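Local coordinates for DNA replication licensing factor MCM related protein (Thermoplasma acidophilum, PDB 4ME3) that binds zinc and, as the N-terminal domain of an archaeal MCM, probably contacts single-stranded DNA for an ATP-driven replicative helicase, at residues Ser13-Phe25 against Ile71-Tyr84. Numbering follows the deposited sequence.
Sequences SEDRIKDLWRDFF and IYIRAGEEVILQDY
W21 carries its CG opposite the carbonyl carbon (chi1 -83°), which lays the indole across the G76 backbone and turns its N-H to the carbonyl of Y72. G76 CA lies over one face, 3.5 Å from the centroid of the five-membered ring, a CH-pi contact made possible by the lack of a side chain there. The W21 NE1 to Y72 O bond (2.8 Å) is bent at the hydrogen, with the oxygen tilted out of the indole plane; G76 N reaches the same oxygen from the opposite face of its carbonyl plane. Apolar packing continues before and after W21 along helix 14-25. I17 CD1 sits over a face of the Y72 ring, while I17 CG2 meets A75 CB at 3.5 Å. V79 is a knob among K18, W21, R22 and F25, its CG1 near the plane at the F25 ring edge. Along the polar flank, R22, extended from CG to NE, meets the syn lone pair of D83 OD2 through NE at 2.8 Å, its guanidinium nearly coplanar with the carboxylate. A bend at chi3 (75°) lets K18 NZ donate to Q82 OE1 at 2.9 Å while pairing more loosely with E78. Within the MCM N-terminal domain, the segments 14-25 and 71-84 cross at -62°, with F61 meeting W21 edge-to-face and strand 46-50 touching F25. E14 OE2 lies only 3.2 Å from E78 OE1, so K18, the long R74 bridge to E78 OE2 and the water weakly bound to both glutamates probably offset carboxylate repulsion at the margin of a joint whose middle is largely apolar and whose flank is ionic.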
loop_
_atom_site.group_PDB
_atom_site.type_symbol
_atom_site.label_atom_id
_atom_site.label_comp_id
_atom_site.label_asym_id
_atom_site.label_seq_id
_atom_site.Cartn_x
_atom_site.Cartn_y
_atom_site.Cartn_z
ATOM N N SER A 13 9.852 -4.839 17.480
ATOM C CA SER A 13 9.825 -6.179 16.904
ATOM C C SER A 13 8.590 -6.368 16.031
ATOM O O SER A 13 7.508 -5.885 16.359
ATOM C CB SER A 13 9.837 -7.233 18.012
ATOM O OG SER A 13 9.648 -8.533 17.477
ATOM N N GLU A 14 8.761 -7.076 14.921
ATOM C CA GLU A 14 7.655 -7.354 14.014
ATOM C C GLU A 14 6.654 -8.298 14.671
ATOM O O GLU A 14 5.443 -8.153 14.504
ATOM C CB GLU A 14 8.178 -7.964 12.713
ATOM C CG GLU A 14 7.086 -8.385 11.744
ATOM C CD GLU A 14 7.636 -8.864 10.414
ATOM O OE1 GLU A 14 8.802 -8.543 10.102
ATOM O OE2 GLU A 14 6.903 -9.562 9.681
ATOM N N ASP A 15 7.167 -9.269 15.419
ATOM C CA ASP A 15 6.309 -10.221 16.115
ATOM C C ASP A 15 5.431 -9.504 17.130
ATOM O O ASP A 15 4.252 -9.827 17.278
ATOM C CB ASP A 15 7.148 -11.293 16.811
ATOM C CG ASP A 15 7.892 -12.178 15.831
ATOM O OD1 ASP A 15 7.369 -12.404 14.719
ATOM O OD2 ASP A 15 8.997 -12.651 16.173
ATOM N N ARG A 16 6.003 -8.527 17.829
ATOM C CA ARG A 16 5.246 -7.775 18.822
ATOM C C ARG A 16 4.157 -6.938 18.163
ATOM O O ARG A 16 3.053 -6.811 18.699
ATOM C CB ARG A 16 6.162 -6.866 19.644
ATOM C CG ARG A 16 5.400 -5.802 20.423
ATOM C CD ARG A 16 6.024 -5.510 21.777
ATOM N NE ARG A 16 5.274 -4.485 22.503
ATOM C CZ ARG A 16 4.199 -4.721 23.252
ATOM N NH1 ARG A 16 3.726 -5.955 23.390
ATOM N NH2 ARG A 16 3.591 -3.716 23.868
ATOM N N ILE A 17 4.471 -6.361 17.007
ATOM C CA ILE A 17 3.497 -5.551 16.285
ATOM C C ILE A 17 2.344 -6.437 15.826
ATOM O O ILE A 17 1.177 -6.072 15.962
ATOM C CB ILE A 17 4.142 -4.823 15.088
ATOM C CG1 ILE A 17 5.125 -3.765 15.591
ATOM C CG2 ILE A 17 3.080 -4.161 14.222
ATOM C CD1 ILE A 17 5.942 -3.106 14.490
ATOM N N LYS A 18 2.672 -7.615 15.304
ATOM C CA LYS A 18 1.651 -8.554 14.859
ATOM C C LYS A 18 0.790 -9.022 16.032
ATOM O O LYS A 18 -0.426 -9.156 15.898
ATOM C CB LYS A 18 2.288 -9.746 14.143
ATOM C CG LYS A 18 2.907 -9.381 12.801
ATOM C CD LYS A 18 3.706 -10.528 12.206
ATOM C CE LYS A 18 2.806 -11.611 11.642
ATOM N NZ LYS A 18 3.594 -12.686 10.978
ATOM N N ASP A 19 1.412 -9.259 17.184
ATOM C CA ASP A 19 0.663 -9.663 18.372
ATOM C C ASP A 19 -0.334 -8.583 18.775
ATOM O O ASP A 19 -1.454 -8.886 19.168
ATOM C CB ASP A 19 1.605 -9.972 19.538
ATOM C CG ASP A 19 2.255 -11.336 19.419
ATOM O OD1 ASP A 19 1.708 -12.202 18.702
ATOM O OD2 ASP A 19 3.311 -11.550 20.051
ATOM N N LEU A 20 0.076 -7.323 18.670
ATOM C CA LEU A 20 -0.805 -6.206 18.991
ATOM C C LEU A 20 -2.011 -6.156 18.042
ATOM O O LEU A 20 -3.144 -5.933 18.476
ATOM C CB LEU A 20 -0.026 -4.890 18.958
ATOM C CG LEU A 20 0.927 -4.685 20.140
ATOM C CD1 LEU A 20 1.943 -3.595 19.846
ATOM C CD2 LEU A 20 0.149 -4.354 21.399
ATOM N N TRP A 21 -1.773 -6.365 16.750
ATOM C CA TRP A 21 -2.869 -6.420 15.785
ATOM C C TRP A 21 -3.815 -7.572 16.099
ATOM O O TRP A 21 -5.034 -7.420 16.036
ATOM C CB TRP A 21 -2.343 -6.592 14.359
ATOM C CG TRP A 21 -1.921 -5.317 13.697
ATOM C CD1 TRP A 21 -0.657 -4.974 13.311
ATOM C CD2 TRP A 21 -2.762 -4.215 13.337
ATOM N NE1 TRP A 21 -0.661 -3.727 12.736
ATOM C CE2 TRP A 21 -1.941 -3.240 12.737
ATOM C CE3 TRP A 21 -4.129 -3.958 13.463
ATOM C CZ2 TRP A 21 -2.442 -2.031 12.260
ATOM C CZ3 TRP A 21 -4.625 -2.757 12.991
ATOM C CH2 TRP A 21 -3.784 -1.809 12.397
ATOM N N ARG A 22 -3.252 -8.733 16.418
ATOM C CA ARG A 22 -4.063 -9.917 16.691
ATOM C C ARG A 22 -5.085 -9.655 17.795
ATOM O O ARG A 22 -6.267 -9.961 17.641
ATOM C CB ARG A 22 -3.178 -11.104 17.079
ATOM C CG ARG A 22 -2.422 -11.713 15.913
ATOM C CD ARG A 22 -1.831 -13.067 16.271
ATOM N NE ARG A 22 -0.923 -13.545 15.235
ATOM C CZ ARG A 22 0.374 -13.258 15.181
ATOM N NH1 ARG A 22 0.936 -12.495 16.111
ATOM N NH2 ARG A 22 1.119 -13.738 14.195
ATOM N N ASP A 23 -4.626 -9.095 18.905
ATOM C CA ASP A 23 -5.517 -8.798 20.018
ATOM C C ASP A 23 -6.526 -7.725 19.631
ATOM O O ASP A 23 -7.691 -7.784 20.026
ATOM C CB ASP A 23 -4.718 -8.337 21.234
ATOM C CG ASP A 23 -4.135 -9.483 22.023
ATOM O OD1 ASP A 23 -4.566 -10.635 21.813
ATOM O OD2 ASP A 23 -3.247 -9.217 22.861
ATOM N N PHE A 24 -6.080 -6.741 18.855
ATOM C CA PHE A 24 -6.956 -5.646 18.457
ATOM C C PHE A 24 -8.149 -6.134 17.637
ATOM O O PHE A 24 -9.298 -5.786 17.922
ATOM C CB PHE A 24 -6.190 -4.591 17.655
ATOM C CG PHE A 24 -7.082 -3.561 17.038
ATOM C CD1 PHE A 24 -7.622 -2.545 17.811
ATOM C CD2 PHE A 24 -7.410 -3.624 15.696
ATOM C CE1 PHE A 24 -8.460 -1.604 17.250
ATOM C CE2 PHE A 24 -8.251 -2.688 15.132
ATOM C CZ PHE A 24 -8.775 -1.675 15.909
ATOM N N PHE A 25 -7.874 -6.933 16.611
ATOM C CA PHE A 25 -8.924 -7.396 15.714
ATOM C C PHE A 25 -10.002 -8.122 16.508
ATOM O O PHE A 25 -11.195 -7.940 16.264
ATOM C CB PHE A 25 -8.356 -8.329 14.642
ATOM C CG PHE A 25 -7.522 -7.637 13.598
ATOM C CD1 PHE A 25 -7.908 -6.414 13.067
ATOM C CD2 PHE A 25 -6.356 -8.221 13.136
ATOM C CE1 PHE A 25 -7.139 -5.789 12.105
ATOM C CE2 PHE A 25 -5.582 -7.599 12.175
ATOM C CZ PHE A 25 -5.979 -6.382 11.657
ATOM N N ILE A 71 5.283 -0.042 7.882
ATOM C CA ILE A 71 5.648 -1.198 8.698
ATOM C C ILE A 71 4.456 -1.751 9.484
ATOM O O ILE A 71 4.219 -2.961 9.502
ATOM C CB ILE A 71 6.776 -0.847 9.687
ATOM C CG1 ILE A 71 8.094 -0.651 8.938
ATOM C CG2 ILE A 71 6.930 -1.947 10.735
ATOM C CD1 ILE A 71 9.198 -0.055 9.782
ATOM N N TYR A 72 3.713 -0.865 10.137
ATOM C CA TYR A 72 2.590 -1.284 10.974
ATOM C C TYR A 72 1.417 -1.821 10.163
ATOM O O TYR A 72 0.788 -2.807 10.548
ATOM C CB TYR A 72 2.145 -0.136 11.876
ATOM C CG TYR A 72 2.983 -0.042 13.125
ATOM C CD1 TYR A 72 4.297 0.402 13.069
ATOM C CD2 TYR A 72 2.477 -0.430 14.354
ATOM C CE1 TYR A 72 5.073 0.477 14.199
ATOM C CE2 TYR A 72 3.249 -0.359 15.495
ATOM C CZ TYR A 72 4.545 0.093 15.410
ATOM O OH TYR A 72 5.324 0.168 16.538
ATOM N N ILE A 73 1.124 -1.180 9.037
ATOM C CA ILE A 73 0.028 -1.630 8.188
ATOM C C ILE A 73 0.372 -2.976 7.548
ATOM O O ILE A 73 -0.457 -3.888 7.523
ATOM C CB ILE A 73 -0.327 -0.571 7.121
ATOM C CG1 ILE A 73 -1.013 0.620 7.792
ATOM C CG2 ILE A 73 -1.230 -1.168 6.051
ATOM C CD1 ILE A 73 -1.161 1.844 6.917
ATOM N N ARG A 74 1.596 -3.115 7.050
ATOM C CA ARG A 74 2.026 -4.386 6.477
ATOM C C ARG A 74 1.889 -5.524 7.492
ATOM O O ARG A 74 1.445 -6.621 7.149
ATOM C CB ARG A 74 3.470 -4.297 5.988
ATOM C CG ARG A 74 3.981 -5.583 5.358
ATOM C CD ARG A 74 5.437 -5.451 4.951
ATOM N NE ARG A 74 5.600 -5.317 3.507
ATOM C CZ ARG A 74 5.710 -6.340 2.662
ATOM N NH1 ARG A 74 5.671 -7.591 3.102
ATOM N NH2 ARG A 74 5.858 -6.112 1.366
ATOM N N ALA A 75 2.263 -5.261 8.740
ATOM C CA ALA A 75 2.154 -6.271 9.793
ATOM C C ALA A 75 0.703 -6.693 9.986
ATOM O O ALA A 75 0.408 -7.876 10.132
ATOM C CB ALA A 75 2.731 -5.750 11.099
ATOM N N GLY A 76 -0.203 -5.721 9.987
ATOM C CA GLY A 76 -1.618 -6.006 10.135
ATOM C C GLY A 76 -2.129 -6.868 8.997
ATOM O O GLY A 76 -2.898 -7.803 9.208
ATOM N N GLU A 77 -1.702 -6.547 7.780
ATOM C CA GLU A 77 -2.100 -7.316 6.607
ATOM C C GLU A 77 -1.619 -8.763 6.713
ATOM O O GLU A 77 -2.363 -9.694 6.394
ATOM C CB GLU A 77 -1.591 -6.635 5.325
ATOM C CG GLU A 77 -2.343 -5.343 5.012
ATOM C CD GLU A 77 -1.661 -4.456 3.980
ATOM O OE1 GLU A 77 -0.512 -4.748 3.584
ATOM O OE2 GLU A 77 -2.287 -3.448 3.577
ATOM N N GLU A 78 -0.392 -8.957 7.185
ATOM C CA GLU A 78 0.149 -10.300 7.363
ATOM C C GLU A 78 -0.683 -11.117 8.346
ATOM O O GLU A 78 -0.937 -12.297 8.115
ATOM C CB GLU A 78 1.604 -10.246 7.833
ATOM C CG GLU A 78 2.583 -9.809 6.754
ATOM C CD GLU A 78 4.026 -9.879 7.213
ATOM O OE1 GLU A 78 4.306 -10.611 8.186
ATOM O OE2 GLU A 78 4.878 -9.199 6.605
ATOM N N VAL A 79 -1.106 -10.490 9.438
ATOM C CA VAL A 79 -1.936 -11.170 10.427
ATOM C C VAL A 79 -3.254 -11.628 9.807
ATOM O O VAL A 79 -3.698 -12.755 10.021
ATOM C CB VAL A 79 -2.220 -10.266 11.641
ATOM C CG1 VAL A 79 -3.331 -10.854 12.501
ATOM C CG2 VAL A 79 -0.956 -10.074 12.461
ATOM N N ILE A 80 -3.879 -10.751 9.033
ATOM C CA ILE A 80 -5.113 -11.097 8.343
ATOM C C ILE A 80 -4.888 -12.254 7.372
ATOM O O ILE A 80 -5.663 -13.205 7.343
ATOM C CB ILE A 80 -5.687 -9.884 7.598
ATOM C CG1 ILE A 80 -6.208 -8.861 8.614
ATOM C CG2 ILE A 80 -6.801 -10.311 6.655
ATOM C CD1 ILE A 80 -6.593 -7.526 8.020
ATOM N N LEU A 81 -3.815 -12.184 6.594
ATOM C CA LEU A 81 -3.532 -13.220 5.602
ATOM C C LEU A 81 -3.193 -14.568 6.241
ATOM O O LEU A 81 -3.625 -15.617 5.759
ATOM C CB LEU A 81 -2.392 -12.778 4.688
ATOM C CG LEU A 81 -2.758 -11.696 3.672
ATOM C CD1 LEU A 81 -1.496 -11.059 3.091
ATOM C CD2 LEU A 81 -3.618 -12.274 2.564
ATOM N N GLN A 82 -2.424 -14.536 7.323
ATOM C CA GLN A 82 -1.954 -15.761 7.966
ATOM C C GLN A 82 -2.981 -16.375 8.917
ATOM O O GLN A 82 -3.157 -17.592 8.943
ATOM C CB GLN A 82 -0.653 -15.492 8.728
ATOM C CG GLN A 82 0.516 -15.106 7.836
ATOM C CD GLN A 82 1.791 -14.849 8.620
ATOM O OE1 GLN A 82 1.762 -14.665 9.838
ATOM N NE2 GLN A 82 2.920 -14.842 7.923
ATOM N N ASP A 83 -3.654 -15.536 9.696
ATOM C CA ASP A 83 -4.545 -16.022 10.747
ATOM C C ASP A 83 -5.988 -16.231 10.280
ATOM O O ASP A 83 -6.695 -17.092 10.807
ATOM C CB ASP A 83 -4.536 -15.055 11.935
ATOM C CG ASP A 83 -3.204 -15.029 12.664
ATOM O OD1 ASP A 83 -2.243 -15.681 12.199
ATOM O OD2 ASP A 83 -3.117 -14.344 13.705
ATOM N N TYR A 84 -6.427 -15.446 9.302
ATOM C CA TYR A 84 -7.829 -15.466 8.892
ATOM C C TYR A 84 -8.078 -16.033 7.494
ATOM O O TYR A 84 -9.023 -16.791 7.295
ATOM C CB TYR A 84 -8.420 -14.057 8.962
ATOM C CG TYR A 84 -8.597 -13.528 10.363
ATOM C CD1 TYR A 84 -7.553 -12.898 11.026
ATOM C CD2 TYR A 84 -9.814 -13.650 11.022
ATOM C CE1 TYR A 84 -7.713 -12.409 12.300
ATOM C CE2 TYR A 84 -9.983 -13.162 12.302
ATOM C CZ TYR A 84 -8.931 -12.542 12.935
ATOM O OH TYR A 84 -9.097 -12.054 14.210
HETATM O O HOH W 1 5.333 -7.568 8.775
HETATM O O HOH W 2 -6.760 -11.583 15.437
HETATM O O HOH W 3 0.076 -14.134 11.786
#